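Local coordinates for protein UDP-N-acetylglucosamine 2-epimerase (Listeria monocytogenes, PDB 3OT5) that probably catalyses the reversible inversion at C2 of UDP-N-acetylglucosamine that gives UDP-N-acetylmannosamine, at residues L132-F135 with M140-H143; T126-G131 with R163-V168; K211-P216 with A292-N297; L75-I80 with L205-Q210. All blocks are in the same frame, centred on the assembly; numbering follows the deposited sequence.

Contact 1 (L132-F135 with M140-H143); sequences LATF and MLGH
Thr134, on the sheet-facing side of helix 125-136, lays its methyl against the base of the Leu141 side chain on strand 140-144. The two side chains cross obliquely, each leaving its backbone toward the other segment. CG2 does most of the touching for the threonine: it comes within 3.8 Å of Leu141 CB and sits 3.9 Å from Leu141 CD1, so the methyl fits alongside the leucine stem and one of its two branches. The same methyl also rests on the start of the strand backbone, 3.6 Å from Met140 O. With chi1 (measured to OG1) at -65°, CG2 stands anti to the threonine nitrogen and is carried out to the strand, while the hydroxyl is turned back to its own helix and hydrogen-bonds to Ala130 O one turn earlier. Leu141 likewise holds CG trans to its backbone nitrogen (chi1 -178°), which brings Leu141 CD1 to 4.0 Å from Thr134 CB.

The pair joins helix and second strand of the beta-alpha-beta unit formed by strand 117-121, helix 125-136 and strand 140-144, just across the short turn between them. Val118 and Val120 of the first strand complete the apolar layer, and Met169 of helix 159-169 also packs on Leu141. Strand 140-144 itself is held by backbone hydrogen bonds to Val118 and Val120 on one flank and to Ile172 on the other. Across this contact the threonine therefore behaves as an apolar residue: its oxygen is satisfied within the helix, and it meets the strand mainly through its methyl.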
loop_
_atom_site.group_PDB
_atom_site.type_symbol
_atom_site.label_atom_id
_atom_site.label_comp_id
_atom_site.label_asym_id
_atom_site.label_seq_id
_atom_site.Cartn_x
_atom_site.Cartn_y
_atom_site.Cartn_z
ATOM N N LEU A 132 5.119 10.975 18.711
ATOM C CA LEU A 132 5.477 11.301 20.064
ATOM C C LEU A 132 6.037 12.728 20.154
ATOM O O LEU A 132 5.714 13.471 21.094
ATOM C CB LEU A 132 6.490 10.287 20.568
ATOM C CG LEU A 132 6.938 10.431 22.020
ATOM C CD1 LEU A 132 5.761 10.322 22.988
ATOM C CD2 LEU A 132 7.964 9.369 22.294
ATOM N N ALA A 133 6.873 13.122 19.194
ATOM C CA ALA A 133 7.414 14.500 19.222
ATOM C C ALA A 133 6.251 15.482 19.028
ATOM O O ALA A 133 6.251 16.558 19.587
ATOM C CB ALA A 133 8.488 14.705 18.158
ATOM N N THR A 134 5.260 15.081 18.237
ATOM C CA THR A 134 4.067 15.881 17.981
ATOM C C THR A 134 3.299 16.084 19.307
ATOM O O THR A 134 2.863 17.204 19.636
ATOM C CB THR A 134 3.185 15.210 16.882
ATOM O OG1 THR A 134 3.906 15.203 15.641
ATOM C CG2 THR A 134 1.873 15.931 16.683
ATOM N N PHE A 135 3.177 15.014 20.087
ATOM C CA PHE A 135 2.508 15.096 21.377
ATOM C C PHE A 135 3.316 15.968 22.333
ATOM O O PHE A 135 2.760 16.819 23.046
ATOM C CB PHE A 135 2.318 13.724 21.993
ATOM C CG PHE A 135 1.913 13.780 23.435
ATOM C CD1 PHE A 135 0.650 14.196 23.790
ATOM C CD2 PHE A 135 2.795 13.414 24.430
ATOM C CE1 PHE A 135 0.284 14.266 25.110
ATOM C CE2 PHE A 135 2.431 13.485 25.760
ATOM C CZ PHE A 135 1.185 13.910 26.099
ATOM N N MET A 140 -1.719 18.849 17.181
ATOM C CA MET A 140 -2.680 17.843 16.844
ATOM C C MET A 140 -1.980 16.791 15.973
ATOM O O MET A 140 -1.157 17.120 15.108
ATOM C CB MET A 140 -3.868 18.461 16.134
ATOM C CG MET A 140 -4.964 17.477 15.893
ATOM S SD MET A 140 -6.386 18.280 15.202
ATOM C CE MET A 140 -7.517 16.890 15.047
ATOM N N LEU A 141 -2.284 15.529 16.249
ATOM C CA LEU A 141 -1.697 14.402 15.545
ATOM C C LEU A 141 -2.747 13.648 14.751
ATOM O O LEU A 141 -3.756 13.198 15.294
ATOM C CB LEU A 141 -1.035 13.437 16.542
ATOM C CG LEU A 141 -0.321 12.227 15.933
ATOM C CD1 LEU A 141 0.738 12.661 14.933
ATOM C CD2 LEU A 141 0.307 11.367 17.027
ATOM N N GLY A 142 -2.498 13.515 13.458
ATOM C CA GLY A 142 -3.394 12.797 12.578
ATOM C C GLY A 142 -2.675 11.527 12.164
ATOM O O GLY A 142 -1.485 11.566 11.817
ATOM N N HIS A 143 -3.394 10.410 12.185
ATOM C CA HIS A 143 -2.804 9.114 11.840
ATOM C C HIS A 143 -3.439 8.550 10.579
ATOM O O HIS A 143 -4.612 8.152 10.575
ATOM C CB HIS A 143 -2.939 8.205 13.060
ATOM C CG HIS A 143 -2.195 6.911 12.967
ATOM N ND1 HIS A 143 -2.576 5.791 13.672
ATOM C CD2 HIS A 143 -1.136 6.539 12.213
ATOM C CE1 HIS A 143 -1.743 4.804 13.405
ATOM N NE2 HIS A 143 -0.867 5.229 12.514
#

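Contact 2 (T126-G131 with R163-V168)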
loop_
_atom_site.group_PDB
_atom_site.type_symbol
_atom_site.label_atom_id
_atom_site.label_comp_id
_atom_site.label_asym_id
_atom_site.label_seq_id
_atom_site.Cartn_x
_atom_site.Cartn_y
_atom_site.Cartn_z
ATOM N N THR A 126 9.430 5.543 12.455
ATOM C CA THR A 126 9.514 6.968 12.184
ATOM C C THR A 126 8.187 7.646 12.513
ATOM O O THR A 126 8.166 8.680 13.156
ATOM C CB THR A 126 9.920 7.226 10.724
ATOM O OG1 THR A 126 9.064 6.467 9.857
ATOM C CG2 THR A 126 11.349 6.784 10.494
ATOM N N SER A 127 7.079 7.031 12.121
ATOM C CA SER A 127 5.758 7.589 12.402
ATOM C C SER A 127 5.442 7.679 13.879
ATOM O O SER A 127 4.853 8.664 14.345
ATOM C CB SER A 127 4.680 6.774 11.715
ATOM O OG SER A 127 4.781 6.976 10.331
ATOM N N PHE A 128 5.795 6.640 14.613
ATOM C CA PHE A 128 5.557 6.634 16.040
ATOM C C PHE A 128 6.380 7.711 16.703
ATOM O O PHE A 128 5.863 8.484 17.504
ATOM C CB PHE A 128 5.890 5.280 16.638
ATOM C CG PHE A 128 6.227 5.336 18.100
ATOM C CD1 PHE A 128 5.269 5.688 19.041
ATOM C CD2 PHE A 128 7.515 5.032 18.536
ATOM C CE1 PHE A 128 5.583 5.731 20.374
ATOM C CE2 PHE A 128 7.823 5.064 19.875
ATOM C CZ PHE A 128 6.855 5.418 20.795
ATOM N N ALA A 129 7.654 7.767 16.345
ATOM C CA ALA A 129 8.577 8.735 16.936
ATOM C C ALA A 129 8.153 10.178 16.662
ATOM O O ALA A 129 8.210 11.041 17.536
ATOM C CB ALA A 129 9.987 8.487 16.419
ATOM N N ALA A 130 7.746 10.421 15.431
ATOM C CA ALA A 130 7.306 11.738 15.017
ATOM C C ALA A 130 5.998 12.053 15.737
ATOM O O ALA A 130 5.724 13.206 16.091
ATOM C CB ALA A 130 7.138 11.776 13.502
ATOM N N GLY A 131 5.192 11.023 15.962
ATOM C CA GLY A 131 3.934 11.183 16.652
ATOM C C GLY A 131 4.175 11.633 18.068
ATOM O O GLY A 131 3.538 12.564 18.567
ATOM N N ARG A 163 1.769 1.057 15.711
ATOM C CA ARG A 163 0.428 1.542 15.405
ATOM C C ARG A 163 -0.469 1.640 16.631
ATOM O O ARG A 163 -1.427 2.439 16.642
ATOM C CB ARG A 163 -0.197 0.717 14.285
ATOM C CG ARG A 163 -0.358 -0.746 14.556
ATOM C CD ARG A 163 -0.413 -1.463 13.229
ATOM N NE ARG A 163 -0.430 -2.907 13.358
ATOM C CZ ARG A 163 -0.221 -3.733 12.340
ATOM N NH1 ARG A 163 0.060 -3.244 11.135
ATOM N NH2 ARG A 163 -0.263 -5.045 12.528
ATOM N N GLN A 164 -0.185 0.838 17.658
ATOM C CA GLN A 164 -0.979 0.935 18.868
ATOM C C GLN A 164 -0.565 2.189 19.636
ATOM O O GLN A 164 -1.422 2.921 20.115
ATOM C CB GLN A 164 -0.875 -0.293 19.754
ATOM C CG GLN A 164 -1.621 -1.508 19.258
ATOM C CD GLN A 164 -1.617 -2.626 20.294
ATOM O OE1 GLN A 164 -1.685 -2.360 21.487
ATOM N NE2 GLN A 164 -1.562 -3.878 19.840
ATOM N N LEU A 165 0.738 2.452 19.730
ATOM C CA LEU A 165 1.222 3.636 20.444
ATOM C C LEU A 165 0.768 4.891 19.719
ATOM O O LEU A 165 0.255 5.829 20.335
ATOM C CB LEU A 165 2.747 3.619 20.595
ATOM C CG LEU A 165 3.300 2.491 21.492
ATOM C CD1 LEU A 165 4.794 2.475 21.446
ATOM C CD2 LEU A 165 2.817 2.657 22.928
ATOM N N THR A 166 0.975 4.915 18.411
ATOM C CA THR A 166 0.534 6.038 17.600
ATOM C C THR A 166 -0.956 6.233 17.810
ATOM O O THR A 166 -1.427 7.359 17.932
ATOM C CB THR A 166 0.845 5.820 16.119
ATOM O OG1 THR A 166 2.268 5.829 15.944
ATOM C CG2 THR A 166 0.215 6.925 15.272
ATOM N N GLY A 167 -1.686 5.119 17.895
ATOM C CA GLY A 167 -3.120 5.153 18.124
ATOM C C GLY A 167 -3.536 5.848 19.416
ATOM O O GLY A 167 -4.578 6.490 19.461
ATOM N N VAL A 168 -2.752 5.743 20.479
ATOM C CA VAL A 168 -3.156 6.405 21.712
ATOM C C VAL A 168 -2.843 7.897 21.622
ATOM O O VAL A 168 -3.599 8.729 22.134
ATOM C CB VAL A 168 -2.510 5.792 22.986
ATOM C CG1 VAL A 168 -2.758 4.295 23.026
ATOM C CG2 VAL A 168 -1.032 6.082 23.040
#
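Phe128 and Leu165 form the outer part of a helix-helix contact in the Rossmann-like N-terminal half of the protein, between helices 125-136 and 159-169, which precede and follow strand 140-144. The two helices run nearly parallel, their short segments 25° apart in direction and 9.1 Å between axes, as expected of neighbouring helices in successive beta-alpha-beta units.

The phenylalanine ring carries the contact. Leu165 comes over one face, its CD1 3.9 Å from the ring centroid and 29° off the normal, a CH-pi contact displaced toward the CE1 side, where Phe128 CE1 and Leu165 CD1 are 3.5 Å apart. Leu165 CB reaches that same corner of the ring, 3.5 Å from Phe128 CE1. Phe128 has CG trans to its backbone nitrogen (chi1 156°), which swings the ring off its own helix and across to the leucine. Thr99 of helix 95-113 and Met169 also pack on the phenylalanine side chain.

Nearer the sheet the partner is Thr166, whose side chain also touches Val120 of strand 117-121. Its hydroxyl hydrogen-bonds to Asn162 O in its own helix, and OG1 still lies against the facing helix, 3.4 Å from Phe128 CA and 3.7 Å from Phe128 CB.

Contact 3 (K211-P216 with A292-N297); sequences KDYHHP and AIDFHN
Tyr213 extends its ring trans to the backbone nitrogen (chi1 179°), straight out of the loop to helix 292-301, and Asn297 folds its amide back beside its own nitrogen (chi1 -69°), so that the amide lies flat on that ring. The two planes are nearly parallel. Asn297 CB sits over the ring centre, 3.4 Å from the centroid, a CH-pi contact, and Asn297 CG lies 3.5 Å from Tyr213 CD1, toward the rim.

Three hydrogen bonds fix the amide's rotation. Asn297 ND2 donates to Ile293 O at 2.7 Å, from above the carbonyl plane and on the face opposite to Asn297 N, and also to Thr208 O; OD1 accepts from Gln210 N. The asparagine thus ties the helix to the chain leaving helix 200-208 and offers the tyrosine a rigid platform.

At the ring's edge, in its plane, lies Asp294 OD1; the carboxylate itself is turned 61° from the ring. Tyr213 OH donates to Asp294 OD1; the modelled 2.4 Å is very short and its exact value doubtful. A water 2.8 Å from His214 NE2 gives OD1 a second, weak bond. Further on, His215 N-caps the next helix through ND1 to Ile217 N, and its ring meets Phe298 edge-to-face. This anchoring of the loop after helix 200-208, which probably leads between domains, on a helix of the C-terminal Rossmann-like domain is consistent with the two-domain, GT-B-like fold of UDP-N-acetylglucosamine 2-epimerases.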
loop_
_atom_site.group_PDB
_atom_site.type_symbol
_atom_site.label_atom_id
_atom_site.label_comp_id
_atom_site.label_asym_id
_atom_site.label_seq_id
_atom_site.Cartn_x
_atom_site.Cartn_y
_atom_site.Cartn_z
ATOM N N LYS A 211 -0.418 7.679 -18.449
ATOM C CA LYS A 211 -1.348 7.753 -19.573
ATOM C C LYS A 211 -1.021 6.648 -20.582
ATOM O O LYS A 211 -1.862 5.805 -20.896
ATOM C CB LYS A 211 -1.210 9.132 -20.234
ATOM C CG LYS A 211 -2.135 9.439 -21.402
ATOM C CD LYS A 211 -1.682 10.749 -22.070
ATOM C CE LYS A 211 -2.595 11.221 -23.198
ATOM N NZ LYS A 211 -3.908 11.739 -22.710
ATOM N N ASP A 212 0.215 6.655 -21.070
ATOM C CA ASP A 212 0.667 5.674 -22.038
ATOM C C ASP A 212 2.036 5.134 -21.624
ATOM O O ASP A 212 3.071 5.566 -22.132
ATOM C CB ASP A 212 0.721 6.303 -23.433
ATOM C CG ASP A 212 0.996 5.287 -24.522
ATOM O OD1 ASP A 212 1.386 4.137 -24.202
ATOM O OD2 ASP A 212 0.812 5.638 -25.699
ATOM N N TYR A 213 2.024 4.184 -20.696
ATOM C CA TYR A 213 3.246 3.570 -20.183
ATOM C C TYR A 213 4.016 2.823 -21.272
ATOM O O TYR A 213 3.437 2.243 -22.181
ATOM C CB TYR A 213 2.924 2.661 -18.998
ATOM C CG TYR A 213 4.111 1.954 -18.393
ATOM C CD1 TYR A 213 5.006 2.633 -17.573
ATOM C CD2 TYR A 213 4.311 0.588 -18.598
ATOM C CE1 TYR A 213 6.094 1.974 -16.995
ATOM C CE2 TYR A 213 5.387 -0.083 -18.016
ATOM C CZ TYR A 213 6.276 0.611 -17.221
ATOM O OH TYR A 213 7.343 -0.051 -16.648
ATOM N N HIS A 214 5.332 2.818 -21.103
ATOM C CA HIS A 214 6.300 2.262 -22.042
ATOM C C HIS A 214 7.091 1.029 -21.581
ATOM O O HIS A 214 7.898 1.128 -20.666
ATOM C CB HIS A 214 7.322 3.383 -22.279
ATOM C CG HIS A 214 7.853 3.970 -20.996
ATOM N ND1 HIS A 214 7.176 4.944 -20.289
ATOM C CD2 HIS A 214 8.961 3.682 -20.269
ATOM C CE1 HIS A 214 7.851 5.242 -19.192
ATOM N NE2 HIS A 214 8.939 4.491 -19.156
ATOM N N HIS A 215 6.870 -0.122 -22.209
ATOM C CA HIS A 215 7.655 -1.323 -21.882
ATOM C C HIS A 215 7.484 -2.378 -22.978
ATOM O O HIS A 215 6.360 -2.780 -23.267
ATOM C CB HIS A 215 7.288 -1.933 -20.529
ATOM C CG HIS A 215 8.303 -2.921 -20.028
ATOM N ND1 HIS A 215 8.490 -4.160 -20.603
ATOM C CD2 HIS A 215 9.185 -2.849 -19.002
ATOM C CE1 HIS A 215 9.448 -4.803 -19.960
ATOM N NE2 HIS A 215 9.882 -4.033 -18.980
ATOM N N PRO A 216 8.607 -2.849 -23.570
ATOM C CA PRO A 216 8.613 -3.838 -24.667
ATOM C C PRO A 216 7.594 -4.968 -24.527
ATOM O O PRO A 216 6.807 -5.209 -25.445
ATOM C CB PRO A 216 10.041 -4.421 -24.618
ATOM C CG PRO A 216 10.669 -3.880 -23.363
ATOM C CD PRO A 216 9.974 -2.593 -23.086
ATOM N N ALA A 292 7.785 -0.208 -7.491
ATOM C CA ALA A 292 6.365 -0.202 -7.172
ATOM C C ALA A 292 5.600 0.539 -8.274
ATOM O O ALA A 292 4.467 0.181 -8.600
ATOM C CB ALA A 292 6.121 0.455 -5.812
ATOM N N ILE A 293 6.242 1.555 -8.851
ATOM C CA ILE A 293 5.643 2.367 -9.914
ATOM C C ILE A 293 5.534 1.608 -11.235
ATOM O O ILE A 293 4.469 1.589 -11.852
ATOM C CB ILE A 293 6.410 3.679 -10.089
ATOM C CG1 ILE A 293 6.266 4.509 -8.808
ATOM C CG2 ILE A 293 5.879 4.459 -11.279
ATOM C CD1 ILE A 293 7.064 5.759 -8.790
ATOM N N ASP A 294 6.629 0.994 -11.682
ATOM C CA ASP A 294 6.581 0.196 -12.907
ATOM C C ASP A 294 5.554 -0.892 -12.720
ATOM O O ASP A 294 4.795 -1.223 -13.637
ATOM C CB ASP A 294 7.937 -0.429 -13.221
ATOM C CG ASP A 294 8.897 0.547 -13.863
ATOM O OD1 ASP A 294 8.545 1.117 -14.917
ATOM O OD2 ASP A 294 10.027 0.688 -13.356
ATOM N N PHE A 295 5.521 -1.432 -11.508
ATOM C CA PHE A 295 4.596 -2.490 -11.173
ATOM C C PHE A 295 3.147 -2.037 -11.318
ATOM O O PHE A 295 2.323 -2.779 -11.855
ATOM C CB PHE A 295 4.852 -3.007 -9.759
ATOM C CG PHE A 295 4.060 -4.226 -9.433
ATOM C CD1 PHE A 295 4.541 -5.481 -9.764
ATOM C CD2 PHE A 295 2.823 -4.125 -8.830
ATOM C CE1 PHE A 295 3.805 -6.610 -9.482
ATOM C CE2 PHE A 295 2.080 -5.249 -8.550
ATOM C CZ PHE A 295 2.566 -6.493 -8.874
ATOM N N HIS A 296 2.815 -0.839 -10.838
ATOM C CA HIS A 296 1.441 -0.362 -10.990
ATOM C C HIS A 296 1.061 -0.318 -12.470
ATOM O O HIS A 296 -0.066 -0.658 -12.846
ATOM C CB HIS A 296 1.197 1.022 -10.363
ATOM C CG HIS A 296 1.325 1.050 -8.869
ATOM N ND1 HIS A 296 1.752 2.165 -8.179
ATOM C CD2 HIS A 296 1.140 0.082 -7.940
ATOM C CE1 HIS A 296 1.777 1.896 -6.885
ATOM N NE2 HIS A 296 1.417 0.636 -6.714
ATOM N N ASN A 297 2.006 0.107 -13.302
ATOM C CA ASN A 297 1.782 0.193 -14.743
ATOM C C ASN A 297 1.612 -1.178 -15.411
ATOM O O ASN A 297 0.830 -1.316 -16.356
ATOM C CB ASN A 297 2.865 1.059 -15.370
ATOM C CG ASN A 297 2.717 2.533 -14.970
ATOM O OD1 ASN A 297 1.909 3.269 -15.550
ATOM N ND2 ASN A 297 3.518 2.966 -14.006
HETATM O O HOH W 1 10.134 2.941 -17.179
#

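Contact 4 (L75-I80 with L205-Q210)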
loop_
_atom_site.group_PDB
_atom_site.type_symbol
_atom_site.label_atom_id
_atom_site.label_comp_id
_atom_site.label_asym_id
_atom_site.label_seq_id
_atom_site.Cartn_x
_atom_site.Cartn_y
_atom_site.Cartn_z
ATOM N N LEU A 75 8.781 11.442 -5.192
ATOM C CA LEU A 75 8.432 12.850 -5.029
ATOM C C LEU A 75 8.416 13.574 -6.372
ATOM O O LEU A 75 7.613 14.488 -6.580
ATOM C CB LEU A 75 9.387 13.540 -4.054
ATOM C CG LEU A 75 9.341 13.011 -2.616
ATOM C CD1 LEU A 75 10.358 13.731 -1.754
ATOM C CD2 LEU A 75 7.950 13.161 -2.036
ATOM N N GLU A 76 9.297 13.162 -7.281
ATOM C CA GLU A 76 9.358 13.760 -8.603
ATOM C C GLU A 76 8.080 13.423 -9.385
ATOM O O GLU A 76 7.550 14.262 -10.108
ATOM C CB GLU A 76 10.601 13.275 -9.349
ATOM C CG GLU A 76 10.841 13.978 -10.673
ATOM C CD GLU A 76 12.113 13.521 -11.347
ATOM O OE1 GLU A 76 12.703 12.518 -10.886
ATOM O OE2 GLU A 76 12.524 14.162 -12.335
ATOM N N ILE A 77 7.580 12.202 -9.225
ATOM C CA ILE A 77 6.348 11.781 -9.900
ATOM C C ILE A 77 5.155 12.627 -9.452
ATOM O O ILE A 77 4.356 13.076 -10.272
ATOM C CB ILE A 77 6.050 10.303 -9.645
ATOM C CG1 ILE A 77 7.167 9.451 -10.238
ATOM C CG2 ILE A 77 4.727 9.905 -10.272
ATOM C CD1 ILE A 77 7.050 9.255 -11.709
ATOM N N PHE A 78 5.057 12.846 -8.145
ATOM C CA PHE A 78 3.978 13.646 -7.562
ATOM C C PHE A 78 4.312 15.144 -7.555
ATOM O O PHE A 78 3.507 15.960 -7.103
ATOM C CB PHE A 78 3.673 13.157 -6.137
ATOM C CG PHE A 78 3.007 11.807 -6.084
ATOM C CD1 PHE A 78 1.636 11.705 -5.887
ATOM C CD2 PHE A 78 3.742 10.640 -6.244
ATOM C CE1 PHE A 78 1.012 10.467 -5.843
ATOM C CE2 PHE A 78 3.124 9.397 -6.199
ATOM C CZ PHE A 78 1.757 9.311 -6.001
ATOM N N ASP A 79 5.491 15.499 -8.070
ATOM C CA ASP A 79 5.946 16.887 -8.112
ATOM C C ASP A 79 5.812 17.496 -6.716
ATOM O O ASP A 79 5.077 18.458 -6.501
ATOM C CB ASP A 79 5.152 17.687 -9.146
ATOM C CG ASP A 79 5.742 19.056 -9.403
ATOM O OD1 ASP A 79 6.721 19.424 -8.721
ATOM O OD2 ASP A 79 5.234 19.761 -10.302
ATOM N N ILE A 80 6.522 16.895 -5.773
ATOM C CA ILE A 80 6.509 17.307 -4.381
ATOM C C ILE A 80 7.887 17.735 -3.942
ATOM O O ILE A 80 8.810 16.930 -3.885
ATOM C CB ILE A 80 6.064 16.151 -3.461
ATOM C CG1 ILE A 80 4.581 15.853 -3.659
ATOM C CG2 ILE A 80 6.301 16.503 -2.006
ATOM C CD1 ILE A 80 4.057 14.724 -2.783
ATOM N N LEU A 205 -2.430 5.517 -7.340
ATOM C CA LEU A 205 -2.531 4.953 -8.689
ATOM C C LEU A 205 -2.929 6.007 -9.732
ATOM O O LEU A 205 -2.548 5.910 -10.905
ATOM C CB LEU A 205 -3.536 3.793 -8.705
ATOM C CG LEU A 205 -3.225 2.592 -7.783
ATOM C CD1 LEU A 205 -4.402 1.587 -7.727
ATOM C CD2 LEU A 205 -1.941 1.887 -8.197
ATOM N N LYS A 206 -3.677 7.028 -9.318
ATOM C CA LYS A 206 -4.088 8.055 -10.267
ATOM C C LYS A 206 -2.854 8.783 -10.799
ATOM O O LYS A 206 -2.860 9.281 -11.914
ATOM C CB LYS A 206 -5.081 9.038 -9.630
ATOM C CG LYS A 206 -6.401 8.397 -9.167
ATOM C CD LYS A 206 -7.368 9.414 -8.552
ATOM C CE LYS A 206 -6.794 10.060 -7.285
ATOM N NZ LYS A 206 -7.759 10.984 -6.636
ATOM N N THR A 207 -1.778 8.803 -10.019
ATOM C CA THR A 207 -0.558 9.485 -10.438
ATOM C C THR A 207 0.549 8.554 -10.932
ATOM O O THR A 207 1.270 8.889 -11.854
ATOM C CB THR A 207 0.029 10.330 -9.279
ATOM O OG1 THR A 207 -0.953 11.249 -8.799
ATOM C CG2 THR A 207 1.270 11.100 -9.743
ATOM N N THR A 208 0.705 7.400 -10.305
ATOM C CA THR A 208 1.779 6.460 -10.688
ATOM C C THR A 208 1.513 5.757 -12.019
ATOM O O THR A 208 2.453 5.435 -12.757
ATOM C CB THR A 208 1.981 5.407 -9.603
ATOM O OG1 THR A 208 0.766 4.693 -9.424
ATOM C CG2 THR A 208 2.377 6.061 -8.279
ATOM N N VAL A 209 0.238 5.506 -12.310
ATOM C CA VAL A 209 -0.163 4.878 -13.565
ATOM C C VAL A 209 -0.131 5.945 -14.639
ATOM O O VAL A 209 -0.873 6.931 -14.571
ATOM C CB VAL A 209 -1.581 4.298 -13.504
ATOM C CG1 VAL A 209 -1.976 3.754 -14.872
ATOM C CG2 VAL A 209 -1.662 3.216 -12.437
ATOM N N GLN A 210 0.730 5.742 -15.629
ATOM C CA GLN A 210 0.910 6.696 -16.702
ATOM C C GLN A 210 -0.112 6.550 -17.815
ATOM O O GLN A 210 -0.584 5.456 -18.102
ATOM C CB GLN A 210 2.298 6.527 -17.308
ATOM C CG GLN A 210 3.453 6.713 -16.339
ATOM C CD GLN A 210 4.801 6.615 -17.041
ATOM O OE1 GLN A 210 4.879 6.226 -18.206
ATOM N NE2 GLN A 210 5.863 6.983 -16.338
#
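Ile77 and Phe78, at the Schellman motif that ends helix 72-77, pack against Thr207 and Thr208 in the last turn of helix 200-208. The motif is closed by Ile80 N donating to Leu75 O at 2.8 Å, with a weak bond from Asp79 N to Glu76 O; Asp79, with positive phi, is the C-prime residue at which the chain leaves the helix.

Phe78 offers a face to Thr207. The methyl CG2 of Thr207 stands over the ring centre, 3.9 Å from the centroid and 10° off the normal, a CH-pi contact, while Thr207 CB lies nearer the rim, 3.6 Å from Phe78 CE1. With chi1 to OG1 at -56°, the methyl stands anti to the backbone nitrogen and is thrust forward between the two hydrophobic partners: Ile77 CG2 meets Thr207 CG2 from the other segment at 3.7 Å, the two side chains sliding past each other in opposite directions.

Both helices go with the N-terminal one of two Rossmann-like domains, consistent with a GT-B-like fold, and helix 200-208 follows strand 194-196, the last strand of its sheet, before the chain goes on to the second domain. Ala44 and Leu48 of helix 37-51 touch the Phe78 side chain as well, and Ile77 touches Ile293 of helix 292-301, so the contact borders the second domain.

Thr208 divides its branches. Its hydroxyl, placed between backbone nitrogen and carbonyl carbon (chi1 60°), is hydrogen-bonded to His296 ND1 of the second domain, leaving the methyl CG2 to approach Phe78 obliquely, 4.0 Å from Phe78 CE2 and equally far from CZ.

Contacts 1 and 2 lie in the N-terminal domain and share helix 125-136, which contact 1 sets on the sheet and contact 2 on the next helix; they meet where His143 CG packs on Thr166 CG2 at 3.3 Å. Contact 1 is buried, the other three only partly so. Contacts 3 and 4 adjoin each other at the passage between domains, centres about 12 Å apart, with Asn297 and His296 linking them. Contacts 1 and 3 fall on opposite sides of the chain's centre. Chemistry follows place: contact 1 rests on aliphatic groups, contacts 2 and 4 on aliphatic groups laid over a phenylalanine ring, whereas contact 3, joining loop to helix, adds a direct side-chain hydrogen bond and a water.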